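Local structure of regulatory protein (4UA1) at residues Y22-L27 against E64-L69. The protein probably controls transcription of a mercury-resistance operon, repressing it in the absence of mercury and activating it once the dimer has bound mercury(II). Numbering follows the deposited sequence.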
# COMPACT_ATOMS: atom_id res chain seq x y z
N TYR B 22 -0.14 -13.11 19.71
CA TYR B 22 -0.93 -12.14 20.46
C TYR B 22 -2.28 -12.04 19.75
O TYR B 22 -3.32 -11.90 20.39
CB TYR B 22 -0.23 -10.77 20.55
CG TYR B 22 0.02 -10.27 21.95
CD2 TYR B 22 0.90 -9.21 22.22
CE2 TYR B 22 1.59 -8.56 21.21
N GLU B 23 -2.24 -12.10 18.42
CA GLU B 23 -3.47 -12.05 17.62
C GLU B 23 -4.11 -13.39 17.34
O GLU B 23 -5.05 -13.43 16.57
CB GLU B 23 -3.21 -11.37 16.28
CG GLU B 23 -3.23 -9.88 16.37
CD GLU B 23 -2.61 -9.23 15.17
OE1 GLU B 23 -2.23 -9.98 14.24
OE2 GLU B 23 -2.46 -7.99 15.18
N ARG B 24 -3.57 -14.46 17.92
CA ARG B 24 -4.09 -15.84 17.76
C ARG B 24 -3.73 -16.49 16.41
O ARG B 24 -3.96 -17.68 16.21
CB ARG B 24 -5.62 -15.85 17.98
CG ARG B 24 -6.42 -17.00 17.38
CD ARG B 24 -7.77 -16.51 16.86
NE ARG B 24 -8.47 -17.55 16.12
CZ ARG B 24 -8.45 -17.70 14.80
NH1 ARG B 24 -7.75 -16.87 14.03
NH2 ARG B 24 -9.13 -18.69 14.25
N LEU B 25 -3.07 -15.75 15.53
CA LEU B 25 -2.67 -16.31 14.24
C LEU B 25 -1.65 -17.44 14.40
O LEU B 25 -1.78 -18.52 13.80
CB LEU B 25 -2.09 -15.23 13.33
CG LEU B 25 -3.02 -14.10 12.92
CD1 LEU B 25 -2.22 -13.11 12.13
CD2 LEU B 25 -4.23 -14.59 12.15
N GLY B 26 -0.63 -17.18 15.20
CA GLY B 26 0.38 -18.18 15.48
C GLY B 26 0.05 -18.83 16.79
O GLY B 26 -0.60 -18.25 17.64
N LEU B 27 0.56 -20.03 16.99
CA LEU B 27 0.26 -20.75 18.19
C LEU B 27 1.08 -20.20 19.36
O LEU B 27 1.95 -19.34 19.15
CB LEU B 27 0.59 -22.20 17.93
CG LEU B 27 -0.16 -23.22 18.71
CD1 LEU B 27 -1.59 -23.00 18.32
CD2 LEU B 27 0.31 -24.55 18.23
N GLU B 64 -7.97 -10.32 6.96
CA GLU B 64 -8.45 -11.38 6.08
C GLU B 64 -7.85 -12.73 6.45
O GLU B 64 -8.54 -13.76 6.46
CB GLU B 64 -8.12 -11.04 4.63
CG GLU B 64 -8.80 -9.77 4.20
CD GLU B 64 -8.57 -9.40 2.75
OE1 GLU B 64 -7.49 -9.70 2.19
OE2 GLU B 64 -9.50 -8.76 2.20
N ILE B 65 -6.57 -12.73 6.76
CA ILE B 65 -5.88 -13.96 7.11
C ILE B 65 -6.45 -14.53 8.41
O ILE B 65 -6.60 -15.75 8.54
CB ILE B 65 -4.38 -13.70 7.21
CG1 ILE B 65 -3.81 -13.47 5.79
CG2 ILE B 65 -3.68 -14.83 7.92
CD1 ILE B 65 -2.37 -13.08 5.75
N ASP B 66 -6.80 -13.64 9.33
CA ASP B 66 -7.44 -13.99 10.60
C ASP B 66 -8.77 -14.73 10.37
O ASP B 66 -9.03 -15.81 10.94
CB ASP B 66 -7.70 -12.71 11.40
CG ASP B 66 -8.00 -12.97 12.85
OD1 ASP B 66 -8.55 -14.03 13.19
OD2 ASP B 66 -7.72 -12.07 13.67
N LYS B 67 -9.62 -14.11 9.55
CA LYS B 67 -10.91 -14.70 9.23
C LYS B 67 -10.71 -16.07 8.57
O LYS B 67 -11.19 -17.10 9.09
CB LYS B 67 -11.71 -13.76 8.33
N LEU B 68 -9.96 -16.06 7.48
CA LEU B 68 -9.70 -17.25 6.68
C LEU B 68 -9.25 -18.39 7.56
O LEU B 68 -9.78 -19.49 7.46
CB LEU B 68 -8.64 -16.94 5.61
CG LEU B 68 -8.03 -18.02 4.70
CD1 LEU B 68 -7.41 -17.41 3.44
CD2 LEU B 68 -6.95 -18.84 5.42
N LEU B 69 -8.27 -18.12 8.42
CA LEU B 69 -7.76 -19.16 9.29
C LEU B 69 -8.82 -19.68 10.25
O LEU B 69 -8.87 -20.88 10.52
CB LEU B 69 -6.54 -18.65 10.06
CG LEU B 69 -5.19 -18.65 9.34
CD1 LEU B 69 -4.10 -18.10 10.25
CD2 LEU B 69 -4.85 -20.07 8.87
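Leu25 pushes one methyl, CD2, against helix 62-74, where it meets Asp66 at the backbone and two aliphatic side chains. CD2 lies 3.6 Å from CA of Asp66, with the CD1 methyl of Leu69 4.0 Å away and CG2 of Ile65 a little farther, at 4.3 Å. With CG set anti to the carbonyl carbon (chi1 -62°), CD1 continues the chain of the leucine and CD2, the side branch, meets the helix, although CB does not head there. A branched, wholly apolar residue suits the spot: Leu25 is buried, and Leu62, one turn before Asp66 on helix 62-74, also touches it. Leu69 and Ile65, both aliphatic, present methyls to CD2; Leu69 points its CB at the loop, whereas the side chain of Ile65 also touches Met55 and Gln56 of helix 44-57.

Beside this apolar patch, a salt bridge joins NH1 of Arg24 to OD1 of Asp66 at 3.1 Å. The guanidinium and carboxylate planes are only 12° apart, yet OD1 approaches the guanidinium obliquely, and a single nitrogen-oxygen pair makes the bridge. Having CG anti to the backbone N (chi1 -164°), the short Asp66 holds its carboxylate close to the helix backbone, where NH1 meets it; the long, flexible Arg24 can span the gap from the loop while staying accessible to water. Arg24 adopts positive phi in the Schellman motif that ends helix 18-22, a turn that leads the chain directly into Leu25.

The contact thus ties the loop after helix 18-22 to helix 62-74 within the MerR-type helix-turn-helix domain. Buried leucine and isoleucine methyls supply the part shielded from water, while the Arg24-Asp66 pair is the more exposed, electrostatic part, whose attraction water would probably weaken.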